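Side-chain contacts in transcriptional regulator, ROK family (Vibrio cholerae O1 biovar eltor, PDB 1Z05), which probably binds DNA as a zinc-containing transcriptional regulator of the ROK family, related to Mlc of Escherichia coli and linked to carbohydrate metabolism: residues 38-41 with 42-45; 291-294 with 295-299; 324-328 with 329-333; 333-336 with 337-341; 369-372 with 373-377. All blocks are in the same frame, centred on the assembly; numbering follows the deposited sequence.

Contact 1: 38-41 with 42-45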
loop_
_atom_site.group_PDB
_atom_site.type_symbol
_atom_site.label_atom_id
_atom_site.label_comp_id
_atom_site.label_asym_id
_atom_site.label_seq_id
_atom_site.Cartn_x
_atom_site.Cartn_y
_atom_site.Cartn_z
ATOM N N GLN A 38 14.436 17.153 8.182
ATOM C CA GLN A 38 13.026 17.190 7.805
ATOM C C GLN A 38 12.169 16.228 8.629
ATOM O O GLN A 38 11.215 16.653 9.282
ATOM C CB GLN A 38 12.882 16.887 6.313
ATOM C CG GLN A 38 11.519 17.178 5.728
ATOM C CD GLN A 38 11.389 16.738 4.281
ATOM O OE1 GLN A 38 10.492 15.963 3.936
ATOM N NE2 GLN A 38 12.284 17.226 3.425
ATOM N N ILE A 39 12.525 14.944 8.606
ATOM C CA ILE A 39 11.766 13.907 9.312
ATOM C C ILE A 39 11.627 14.181 10.818
ATOM O O ILE A 39 10.527 14.111 11.373
ATOM C CB ILE A 39 12.348 12.488 9.022
ATOM C CG1 ILE A 39 11.858 11.981 7.655
ATOM C CG2 ILE A 39 12.010 11.488 10.130
ATOM C CD1 ILE A 39 10.359 12.200 7.386
ATOM N N ASN A 40 12.734 14.523 11.464
ATOM C CA ASN A 40 12.727 14.768 12.901
ATOM C C ASN A 40 11.967 16.030 13.275
ATOM O O ASN A 40 11.260 16.059 14.282
ATOM C CB ASN A 40 14.151 14.804 13.447
ATOM C CG ASN A 40 14.753 13.425 13.585
ATOM O OD1 ASN A 40 14.038 12.424 13.665
ATOM N ND2 ASN A 40 16.073 13.365 13.625
ATOM N N ALA A 41 12.105 17.061 12.445
ATOM C CA ALA A 41 11.357 18.299 12.632
ATOM C C ALA A 41 9.856 18.034 12.574
ATOM O O ALA A 41 9.113 18.533 13.409
ATOM C CB ALA A 41 11.770 19.340 11.600
ATOM N N GLY A 42 9.416 17.226 11.607
ATOM C CA GLY A 42 8.001 16.841 11.524
ATOM C C GLY A 42 7.515 16.030 12.718
ATOM O O GLY A 42 6.445 16.291 13.252
ATOM N N ARG A 43 8.308 15.048 13.142
ATOM C CA ARG A 43 7.978 14.235 14.317
ATOM C C ARG A 43 7.790 15.091 15.576
ATOM O O ARG A 43 6.825 14.910 16.321
ATOM C CB ARG A 43 9.050 13.174 14.553
ATOM C CG ARG A 43 9.030 12.059 13.512
ATOM C CD ARG A 43 10.074 10.971 13.797
ATOM N NE ARG A 43 9.705 10.153 14.955
ATOM C CZ ARG A 43 10.443 10.010 16.056
ATOM N NH1 ARG A 43 11.625 10.609 16.165
ATOM N NH2 ARG A 43 10.001 9.243 17.046
ATOM N N VAL A 44 8.715 16.022 15.798
ATOM C CA VAL A 44 8.649 16.925 16.952
ATOM C C VAL A 44 7.447 17.870 16.858
ATOM O O VAL A 44 6.721 18.060 17.833
ATOM C CB VAL A 44 9.966 17.714 17.131
ATOM C CG1 VAL A 44 9.793 18.875 18.129
ATOM C CG2 VAL A 44 11.069 16.781 17.603
ATOM N N TYR A 45 7.237 18.445 15.680
ATOM C CA TYR A 45 6.109 19.354 15.459
ATOM C C TYR A 45 4.749 18.673 15.673
ATOM O O TYR A 45 3.821 19.269 16.256
ATOM C CB TYR A 45 6.200 19.945 14.054
ATOM C CG TYR A 45 5.093 20.902 13.739
ATOM C CD1 TYR A 45 5.211 22.261 14.063
ATOM C CD2 TYR A 45 3.917 20.462 13.124
ATOM C CE1 TYR A 45 4.180 23.161 13.771
ATOM C CE2 TYR A 45 2.877 21.358 12.838
ATOM C CZ TYR A 45 3.018 22.699 13.167
ATOM O OH TYR A 45 2.014 23.593 12.869
#
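Gln38 meets Gly42 through the backbone alone: Gly42 N donates to Gln38 O at 3.0 Å with an N-H...O angle of 164°. The Gln38 side chain leads away from Gly42 and packs on Leu421 and Met424 of helix 421-428. Ile39 takes Arg43 N on its carbonyl O and also meets the arginine side chain. Arg43 CG lies 3.3 Å from Ile39 O, and the methyl Ile39 CG2 stands 4.2 Å from Arg43 CD, the two side chains crossing at a slant. With Arg43 CG opposite the carbonyl carbon (chi1 -71°) the chain runs back along the helix, then bends at chi3. Asn40 lies beside it, pointing the same way; its OD1 sits at the in-plane edge of the guanidinium, 3.9 Å from Arg43 NH1, too far for a bond, and the amide and guanidinium planes are 61° apart. The strongest polar partner of the arginine is Ser63 O, which accepts from NH2. Asn40 O receives Val44 N at 3.0 Å and has Val44 CG2 3.4 Å away. Ala41 O, finally, accepts Tyr45 N at 2.9 Å. Val44 packs on Ile70 and Ile73 of helix 67-79, whereas Ala41 and Tyr45 face the C-terminal helices. Four successive i to i+4 bonds define a regular alpha-helix, here the N-terminal helix 35-51 packed against helix 67-79 and helix 421-428.

Contact 2: 291-294 with 295-299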
loop_
_atom_site.group_PDB
_atom_site.type_symbol
_atom_site.label_atom_id
_atom_site.label_comp_id
_atom_site.label_asym_id
_atom_site.label_seq_id
_atom_site.Cartn_x
_atom_site.Cartn_y
_atom_site.Cartn_z
ATOM N N ALA A 291 -23.578 1.337 -10.891
ATOM C CA ALA A 291 -23.396 2.046 -9.623
ATOM C C ALA A 291 -22.983 3.512 -9.741
ATOM O O ALA A 291 -22.906 4.224 -8.737
ATOM C CB ALA A 291 -22.437 1.279 -8.720
ATOM N N SER A 292 -22.735 3.969 -10.960
ATOM C CA SER A 292 -22.463 5.381 -11.207
ATOM C C SER A 292 -23.770 6.148 -11.009
ATOM O O SER A 292 -24.853 5.544 -11.056
ATOM C CB SER A 292 -21.961 5.575 -12.634
ATOM O OG SER A 292 -22.994 5.349 -13.581
ATOM N N SER A 293 -23.664 7.459 -10.786
ATOM C CA SER A 293 -24.837 8.325 -10.625
ATOM C C SER A 293 -25.775 8.219 -11.825
ATOM O O SER A 293 -26.993 8.146 -11.663
ATOM C CB SER A 293 -24.419 9.784 -10.403
ATOM O OG SER A 293 -23.504 10.215 -11.396
ATOM N N GLN A 294 -25.191 8.201 -13.020
ATOM C CA GLN A 294 -25.943 8.062 -14.272
ATOM C C GLN A 294 -26.667 6.715 -14.379
ATOM O O GLN A 294 -27.822 6.663 -14.805
ATOM C CB GLN A 294 -25.018 8.279 -15.477
ATOM C CG GLN A 294 -25.693 8.229 -16.854
ATOM C CD GLN A 294 -26.536 9.460 -17.156
ATOM O OE1 GLN A 294 -27.657 9.605 -16.660
ATOM N NE2 GLN A 294 -26.006 10.343 -17.992
ATOM N N ALA A 295 -25.992 5.631 -13.991
ATOM C CA ALA A 295 -26.574 4.292 -14.070
ATOM C C ALA A 295 -27.794 4.129 -13.149
ATOM O O ALA A 295 -28.762 3.461 -13.513
ATOM C CB ALA A 295 -25.515 3.215 -13.764
ATOM N N ILE A 296 -27.735 4.735 -11.966
ATOM C CA ILE A 296 -28.857 4.695 -11.020
ATOM C C ILE A 296 -30.065 5.456 -11.577
ATOM O O ILE A 296 -31.183 4.929 -11.603
ATOM C CB ILE A 296 -28.446 5.235 -9.626
ATOM C CG1 ILE A 296 -27.376 4.333 -8.986
ATOM C CG2 ILE A 296 -29.663 5.397 -8.704
ATOM C CD1 ILE A 296 -27.757 2.858 -8.874
ATOM N N ARG A 297 -29.826 6.685 -12.032
ATOM C CA ARG A 297 -30.875 7.508 -12.668
ATOM C C ARG A 297 -31.495 6.801 -13.874
ATOM O O ARG A 297 -32.716 6.796 -14.039
ATOM C CB ARG A 297 -30.334 8.883 -13.078
ATOM C CG ARG A 297 -29.884 9.753 -11.908
ATOM C CD ARG A 297 -29.575 11.199 -12.333
ATOM N NE ARG A 297 -28.692 11.290 -13.499
ATOM C CZ ARG A 297 -27.395 11.590 -13.459
ATOM N NH1 ARG A 297 -26.788 11.842 -12.304
ATOM N NH2 ARG A 297 -26.700 11.643 -14.589
ATOM N N ASP A 298 -30.648 6.196 -14.702
ATOM C CA ASP A 298 -31.103 5.418 -15.853
ATOM C C ASP A 298 -31.958 4.203 -15.473
ATOM O O ASP A 298 -32.873 3.847 -16.208
ATOM C CB ASP A 298 -29.913 4.955 -16.700
ATOM C CG ASP A 298 -29.296 6.077 -17.534
ATOM O OD1 ASP A 298 -29.816 7.217 -17.532
ATOM O OD2 ASP A 298 -28.274 5.809 -18.204
ATOM N N GLN A 299 -31.643 3.562 -14.346
ATOM C CA GLN A 299 -32.411 2.408 -13.870
ATOM C C GLN A 299 -33.821 2.830 -13.475
ATOM O O GLN A 299 -34.799 2.186 -13.847
ATOM C CB GLN A 299 -31.729 1.757 -12.668
ATOM C CG GLN A 299 -30.649 0.749 -13.020
ATOM C CD GLN A 299 -29.831 0.339 -11.809
ATOM O OE1 GLN A 299 -30.381 0.058 -10.740
ATOM N NE2 GLN A 299 -28.510 0.301 -11.972
HETATM O O HOH W 1 -24.397 13.062 -10.891
#
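Ser292 caps the helix that carries Ala295: its OG accepts Ala295 N at 3.0 Å. The hydroxyl reaches that N-H because it stands between the backbone N and the carbonyl carbon (chi1 70°), and it has a second partner in Glu288 O. Routine backbone bonds follow, from Ile296 N, Arg297 N and Asp298 N to the carbonyls of Ser292, Ser293 and Gln294.

Polar side-chain contacts centre on Arg297. Its NH2 gives a weak bond to Gln294 OE1 (3.1 Å, 135°), the two side chains crossing nearly at right angles with their planes 73° apart. NH1 donates to a water lying at the guanidinium edge; in the conformer given, this water also lies 3.0 Å from Ser293 OG and could link the two residues. Ser293 O and Gln294 CA lie over one guanidinium face. Gln294 OE1 also stands 3.3 Å from Asp298 OD1, a pair of acceptors with no bond between them.

Packing within the turn is slight: Ile296 CG1 lies 3.5 Å from Ser292 O. Beyond the turn, Ile296 packs on Val337 and Leu341 of helix 332-356 and on Ile320 and Ile323 of helix 320-328, while Ser293 has a backbone bond to His243, just after strand 237-242.

Contact 3: 324-328 with 329-333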
loop_
_atom_site.group_PDB
_atom_site.type_symbol
_atom_site.label_atom_id
_atom_site.label_comp_id
_atom_site.label_asym_id
_atom_site.label_seq_id
_atom_site.Cartn_x
_atom_site.Cartn_y
_atom_site.Cartn_z
ATOM N N CYS A 324 -33.086 9.437 -3.463
ATOM C CA CYS A 324 -32.775 9.240 -2.047
ATOM C C CYS A 324 -33.879 9.723 -1.128
ATOM O O CYS A 324 -34.146 9.098 -0.104
ATOM C CB CYS A 324 -31.457 9.918 -1.681
ATOM S SG CYS A 324 -30.035 9.049 -2.301
ATOM N N ALA A 325 -34.518 10.832 -1.499
ATOM C CA ALA A 325 -35.626 11.393 -0.737
ATOM C C ALA A 325 -36.880 10.537 -0.867
ATOM O O ALA A 325 -37.665 10.433 0.076
ATOM C CB ALA A 325 -35.910 12.829 -1.175
ATOM N N ALA A 326 -37.071 9.936 -2.039
ATOM C CA ALA A 326 -38.195 9.031 -2.264
ATOM C C ALA A 326 -38.015 7.739 -1.465
ATOM O O ALA A 326 -38.953 7.270 -0.813
ATOM C CB ALA A 326 -38.369 8.738 -3.748
ATOM N N ALA A 327 -36.807 7.183 -1.514
ATOM C CA ALA A 327 -36.454 5.963 -0.783
ATOM C C ALA A 327 -36.562 6.165 0.727
ATOM O O ALA A 327 -37.226 5.388 1.413
ATOM C CB ALA A 327 -35.067 5.510 -1.154
ATOM N N ALA A 328 -35.923 7.222 1.227
ATOM C CA ALA A 328 -36.031 7.611 2.634
ATOM C C ALA A 328 -37.481 7.782 3.073
ATOM O O ALA A 328 -37.827 7.451 4.207
ATOM C CB ALA A 328 -35.226 8.886 2.908
ATOM N N ASP A 329 -38.326 8.274 2.170
ATOM C CA ASP A 329 -39.740 8.512 2.475
ATOM C C ASP A 329 -40.638 7.304 2.162
ATOM O O ASP A 329 -41.865 7.393 2.242
ATOM C CB ASP A 329 -40.241 9.758 1.740
ATOM C CG ASP A 329 -41.067 10.679 2.635
ATOM O OD1 ASP A 329 -42.160 10.268 3.090
ATOM O OD2 ASP A 329 -40.621 11.825 2.875
ATOM N N GLY A 330 -40.020 6.184 1.791
ATOM C CA GLY A 330 -40.728 4.910 1.680
ATOM C C GLY A 330 -41.248 4.478 0.319
ATOM O O GLY A 330 -42.060 3.549 0.241
ATOM N N ASP A 331 -40.803 5.133 -0.753
ATOM C CA ASP A 331 -41.239 4.743 -2.101
ATOM C C ASP A 331 -40.642 3.383 -2.456
ATOM O O ASP A 331 -39.423 3.255 -2.527
ATOM C CB ASP A 331 -40.848 5.790 -3.155
ATOM C CG ASP A 331 -41.313 5.406 -4.548
ATOM O OD1 ASP A 331 -42.541 5.305 -4.767
ATOM O OD2 ASP A 331 -40.446 5.187 -5.424
ATOM N N PRO A 332 -41.496 2.361 -2.652
ATOM C CA PRO A 332 -41.023 0.994 -2.907
ATOM C C PRO A 332 -40.005 0.881 -4.043
ATOM O O PRO A 332 -38.993 0.193 -3.890
ATOM C CB PRO A 332 -42.309 0.243 -3.259
ATOM C CG PRO A 332 -43.371 0.977 -2.502
ATOM C CD PRO A 332 -42.974 2.421 -2.593
ATOM N N LEU A 333 -40.263 1.548 -5.163
ATOM C CA LEU A 333 -39.324 1.529 -6.293
ATOM C C LEU A 333 -37.947 2.119 -5.947
ATOM O O LEU A 333 -36.923 1.495 -6.204
ATOM C CB LEU A 333 -39.921 2.201 -7.538
ATOM C CG LEU A 333 -39.005 2.271 -8.779
ATOM C CD1 LEU A 333 -38.613 0.883 -9.219
ATOM C CD2 LEU A 333 -39.681 3.010 -9.927
HETATM O O HOH W 2 -39.924 12.790 0.130
HETATM O O HOH W 3 -37.803 12.131 2.061
#
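Ala326 and Asp331 bring their CB atoms together at 3.9 Å, the methyl of one beside the methylene of the other, where the chain doubles back at the end of helix 320-328. The CB of Asp331 is directed at the helix and also lies 3.4 Å from Ala326 O. Its carboxylate continues past this contact: with CG opposite the backbone N (chi1 -179°) it leads away from Ala326, and OD2 receives Ser310 OG and Ala334 N while OD1 receives Cys311 N. Asp331 is thereby the N-cap of helix 332-356, while its CB rests against the preceding helix. The turn between them is a Schellman motif. Asp331 N donates to Ala326 O at 2.8 Å, a nearly straight six-residue bond, and inside it Gly330 N donates to Ala327 O at 2.9 Å. This inner donor stands well above the carbonyl plane, 65° out of it. Gly330, with positive phi (96°), is the C' residue, a backbone shape readily adopted by glycine. Asp329 is the first residue to leave helical phi/psi. Its N makes weak bonds to Ala325 O and Ala326 O, and its CB presses on Ala325 O at 3.1 Å. The carboxylate is held out from the turn and meets the same carbonyl through water: two waters lie between Asp329 OD2 and Ala325 O, the nearer one 2.6 Å from Ala325 O. On the inner side of the helix, Ala326 and Ala327 pack on Ala334, and Ala327 also touches Ile338.

Contact 4: 333-336 with 337-341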
loop_
_atom_site.group_PDB
_atom_site.type_symbol
_atom_site.label_atom_id
_atom_site.label_comp_id
_atom_site.label_asym_id
_atom_site.label_seq_id
_atom_site.Cartn_x
_atom_site.Cartn_y
_atom_site.Cartn_z
ATOM N N LEU A 333 -40.263 1.548 -5.163
ATOM C CA LEU A 333 -39.324 1.529 -6.293
ATOM C C LEU A 333 -37.947 2.119 -5.947
ATOM O O LEU A 333 -36.923 1.495 -6.204
ATOM C CB LEU A 333 -39.921 2.201 -7.538
ATOM C CG LEU A 333 -39.005 2.271 -8.779
ATOM C CD1 LEU A 333 -38.613 0.883 -9.219
ATOM C CD2 LEU A 333 -39.681 3.010 -9.927
ATOM N N ALA A 334 -37.934 3.309 -5.353
ATOM C CA ALA A 334 -36.692 3.970 -4.956
ATOM C C ALA A 334 -35.943 3.163 -3.898
ATOM O O ALA A 334 -34.725 3.028 -3.961
ATOM C CB ALA A 334 -36.982 5.380 -4.458
ATOM N N VAL A 335 -36.674 2.625 -2.922
ATOM C CA VAL A 335 -36.095 1.709 -1.941
ATOM C C VAL A 335 -35.414 0.536 -2.651
ATOM O O VAL A 335 -34.250 0.228 -2.383
ATOM C CB VAL A 335 -37.160 1.197 -0.927
ATOM C CG1 VAL A 335 -36.622 0.019 -0.094
ATOM C CG2 VAL A 335 -37.637 2.333 -0.014
ATOM N N ASP A 336 -36.126 -0.101 -3.573
ATOM C CA ASP A 336 -35.570 -1.246 -4.307
ATOM C C ASP A 336 -34.316 -0.903 -5.131
ATOM O O ASP A 336 -33.360 -1.690 -5.195
ATOM C CB ASP A 336 -36.638 -1.865 -5.209
ATOM C CG ASP A 336 -36.283 -3.280 -5.634
ATOM O OD1 ASP A 336 -36.154 -4.165 -4.742
ATOM O OD2 ASP A 336 -36.140 -3.506 -6.861
ATOM N N VAL A 337 -34.336 0.261 -5.767
ATOM C CA VAL A 337 -33.178 0.765 -6.520
ATOM C C VAL A 337 -31.965 0.993 -5.594
ATOM O O VAL A 337 -30.850 0.578 -5.912
ATOM C CB VAL A 337 -33.549 2.047 -7.315
ATOM C CG1 VAL A 337 -32.309 2.728 -7.912
ATOM C CG2 VAL A 337 -34.554 1.719 -8.419
ATOM N N ILE A 338 -32.183 1.628 -4.448
ATOM C CA ILE A 338 -31.100 1.833 -3.468
ATOM C C ILE A 338 -30.545 0.522 -2.884
ATOM O O ILE A 338 -29.330 0.398 -2.641
ATOM C CB ILE A 338 -31.524 2.828 -2.336
ATOM C CG1 ILE A 338 -31.770 4.238 -2.911
ATOM C CG2 ILE A 338 -30.475 2.897 -1.228
ATOM C CD1 ILE A 338 -30.662 4.750 -3.826
ATOM N N GLN A 339 -31.429 -0.445 -2.638
ATOM C CA GLN A 339 -31.004 -1.755 -2.121
ATOM C C GLN A 339 -30.142 -2.491 -3.143
ATOM O O GLN A 339 -29.104 -3.040 -2.788
ATOM C CB GLN A 339 -32.199 -2.606 -1.647
ATOM C CG GLN A 339 -32.850 -2.048 -0.387
ATOM C CD GLN A 339 -34.150 -2.742 -0.023
ATOM O OE1 GLN A 339 -34.805 -3.356 -0.871
ATOM N NE2 GLN A 339 -34.537 -2.633 1.243
ATOM N N GLN A 340 -30.560 -2.475 -4.405
ATOM C CA GLN A 340 -29.780 -3.069 -5.488
ATOM C C GLN A 340 -28.389 -2.431 -5.617
ATOM O O GLN A 340 -27.395 -3.128 -5.805
ATOM C CB GLN A 340 -30.541 -2.963 -6.810
ATOM C CG GLN A 340 -29.889 -3.710 -7.959
ATOM C CD GLN A 340 -30.662 -3.583 -9.260
ATOM O OE1 GLN A 340 -31.883 -3.741 -9.296
ATOM N NE2 GLN A 340 -29.945 -3.302 -10.342
ATOM N N LEU A 341 -28.339 -1.104 -5.515
ATOM C CA LEU A 341 -27.075 -0.366 -5.478
ATOM C C LEU A 341 -26.189 -0.855 -4.327
ATOM O O LEU A 341 -25.003 -1.119 -4.527
ATOM C CB LEU A 341 -27.328 1.137 -5.332
ATOM C CG LEU A 341 -26.096 2.033 -5.131
ATOM C CD1 LEU A 341 -25.141 1.976 -6.313
ATOM C CD2 LEU A 341 -26.533 3.473 -4.881
HETATM O O HOH W 4 -37.210 -3.730 -2.321
HETATM O O HOH W 5 -34.031 -5.327 -2.572
HETATM O O HOH W 6 -34.111 -5.081 -8.138
#
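Asp336 and Gln339 share solvent instead of bonding directly, and the strongest partner of the carboxylate is Arg303 of helix 293-305, whose NH1 forms a salt bridge with Asp336 OD2; this charge would tend to keep Asp336 ionised. One water donates to both Asp336 OD1 (2.7 Å) and Gln339 OE1, and a second water lies within bonding distance of the same two oxygens. The oxygens themselves stay 4.2 Å apart, with the side chains crossing at about a right angle and the carboxylate and amide planes 71° apart. A third water donates to Asp336 OD2 and, in the conformer given, to Gln340 OE1, 2.9 Å and 2.8 Å away.

Gln339 runs beside Val335, pointing the same way. Its CG is opposite the carbonyl carbon (chi1 -69°) and the chain is extended beyond, which sets the amide beside Val335 CG1, 3.6 Å from NE2. One turn apart on another face, Leu333 CD1 touches Val337 CG2 at 4.2 Å, and Ile338 CG1 lies 3.4 Å from Ala334 O. Four backbone bonds, Val337 N to Leu333 O through Gln340 N to Asp336 O, run in i to i+4 steps. These are the marks of an amphipathic alpha-helix, with a hydrated polar strip of Asp336, Gln339 and Gln340 and buried Leu333, Val337 and Ile338 packing on neighbouring helices.

Contact 5: 369-372 with 373-377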
loop_
_atom_site.group_PDB
_atom_site.type_symbol
_atom_site.label_atom_id
_atom_site.label_comp_id
_atom_site.label_asym_id
_atom_site.label_seq_id
_atom_site.Cartn_x
_atom_site.Cartn_y
_atom_site.Cartn_z
ATOM N N GLN A 369 -27.823 10.217 1.928
ATOM C CA GLN A 369 -29.165 10.714 2.245
ATOM C C GLN A 369 -30.192 9.579 2.305
ATOM O O GLN A 369 -31.305 9.761 2.798
ATOM C CB GLN A 369 -29.583 11.802 1.248
ATOM C CG GLN A 369 -28.781 13.096 1.410
ATOM C CD GLN A 369 -28.901 14.045 0.226
ATOM O OE1 GLN A 369 -29.746 13.868 -0.651
ATOM N NE2 GLN A 369 -28.045 15.066 0.202
ATOM N N ALA A 370 -29.800 8.408 1.809
ATOM C CA ALA A 370 -30.606 7.197 1.932
ATOM C C ALA A 370 -29.858 6.096 2.693
ATOM O O ALA A 370 -30.113 4.906 2.481
ATOM C CB ALA A 370 -31.026 6.703 0.547
ATOM N N LYS A 371 -28.956 6.489 3.595
ATOM C CA LYS A 371 -28.097 5.519 4.290
ATOM C C LYS A 371 -28.849 4.467 5.108
ATOM O O LYS A 371 -28.378 3.339 5.231
ATOM C CB LYS A 371 -27.008 6.203 5.131
ATOM C CG LYS A 371 -27.460 6.904 6.403
ATOM C CD LYS A 371 -26.311 7.731 6.962
ATOM C CE LYS A 371 -26.424 7.962 8.446
ATOM N NZ LYS A 371 -25.181 8.624 8.958
ATOM N N SER A 372 -30.016 4.829 5.650
ATOM C CA SER A 372 -30.848 3.883 6.398
ATOM C C SER A 372 -31.272 2.700 5.536
ATOM O O SER A 372 -31.495 1.599 6.050
ATOM C CB SER A 372 -32.081 4.580 6.980
ATOM O OG SER A 372 -33.025 4.857 5.953
ATOM N N ILE A 373 -31.371 2.934 4.226
ATOM C CA ILE A 373 -31.763 1.913 3.252
ATOM C C ILE A 373 -30.534 1.234 2.639
ATOM O O ILE A 373 -30.490 0.008 2.486
ATOM C CB ILE A 373 -32.650 2.526 2.114
ATOM C CG1 ILE A 373 -33.932 3.168 2.675
ATOM C CG2 ILE A 373 -32.953 1.494 1.005
ATOM C CD1 ILE A 373 -34.881 2.208 3.426
ATOM N N LEU A 374 -29.534 2.041 2.303
ATOM C CA LEU A 374 -28.324 1.561 1.645
ATOM C C LEU A 374 -27.432 0.683 2.530
ATOM O O LEU A 374 -26.958 -0.362 2.093
ATOM C CB LEU A 374 -27.517 2.753 1.111
ATOM C CG LEU A 374 -26.218 2.461 0.357
ATOM C CD1 LEU A 374 -26.507 2.040 -1.072
ATOM C CD2 LEU A 374 -25.320 3.694 0.382
ATOM N N TYR A 375 -27.191 1.108 3.764
ATOM C CA TYR A 375 -26.191 0.444 4.602
ATOM C C TYR A 375 -26.501 -1.018 4.921
ATOM O O TYR A 375 -25.605 -1.861 4.832
ATOM C CB TYR A 375 -25.933 1.231 5.891
ATOM C CG TYR A 375 -25.086 2.480 5.721
ATOM C CD1 TYR A 375 -24.841 3.033 4.460
ATOM C CD2 TYR A 375 -24.543 3.115 6.830
ATOM C CE1 TYR A 375 -24.095 4.195 4.318
ATOM C CE2 TYR A 375 -23.787 4.261 6.696
ATOM C CZ TYR A 375 -23.570 4.796 5.447
ATOM O OH TYR A 375 -22.809 5.931 5.346
ATOM N N PRO A 376 -27.748 -1.330 5.334
ATOM C CA PRO A 376 -28.081 -2.744 5.562
ATOM C C PRO A 376 -27.877 -3.653 4.346
ATOM O O PRO A 376 -27.477 -4.809 4.513
ATOM C CB PRO A 376 -29.563 -2.697 5.973
ATOM C CG PRO A 376 -29.722 -1.354 6.577
ATOM C CD PRO A 376 -28.872 -0.452 5.703
ATOM N N SER A 377 -28.148 -3.139 3.150
ATOM C CA SER A 377 -27.897 -3.882 1.908
ATOM C C SER A 377 -26.419 -4.154 1.657
ATOM O O SER A 377 -26.044 -5.269 1.279
ATOM C CB SER A 377 -28.524 -3.173 0.708
ATOM O OG SER A 377 -29.922 -3.399 0.716
#
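Tyr375 N donates to Lys371 O at 2.9 Å, while Ala370 O, at the N-cap, takes both Ile373 N and Leu374 N; the second donor lies in the carbonyl plane and the first 46° out of it. The main side-chain contact is a CH-pi interaction between Lys371 and Tyr375. Lys371 CB sits over one face of the phenol ring, 3.7 Å from the centroid and 16° off the ring normal, somewhat displaced toward the rim, with Tyr375 CE1 its closest ring atom. The ring comes under the methylene because Tyr375 CG is opposite the carbonyl carbon (chi1 -76°), folding the side chain back along the helix toward its start. Beyond CB, the lysine extends away from the ring, and its NZ forms a salt bridge with Glu398 on strand 395-398. The tyrosine hydroxyl has Asn368 OD1 as its hydrogen-bond partner, fixing the far end of the ring, and the ring packs on Leu396 and Glu398. Ser372 OG lies 3.8 Å from Ile373 CG1. Pro376 has no N-H to give: its CD stands 3.3 Å from Ser372 O, and the helix is kinked there. Ile373 and Leu374 turn to helix 332-356, where both meet Ile338. An N-cap residue whose carbonyl takes two donors, an i to i+4 CH-pi contact and a proline kink mark the first turns of helix 371-385, set between helix 332-356 and strand 395-398 in the ROK-family fold.

In the fold
Contact 1 stands apart: its centre is 42 to 51 Å from the others, on the opposite side of the chain's centre, and near Ile36 of the second subunit. Contacts 2 to 5 form one cluster. Contacts 3 and 4 share Leu333 and helix 332-356, and this helix also receives helix 293-305 of contact 2 and helix 371-385 of contact 5. None is wholly buried; contacts 1 and 4 have no exposed touching residue, whereas contact 3 has four. Contacts 1 and 4 lie within running helices, the latter with water bridges; helix starts bring a serine cap and guanidinium contacts in 2, CH-pi and a proline kink in 5; a helix end brings the Schellman turn of 3.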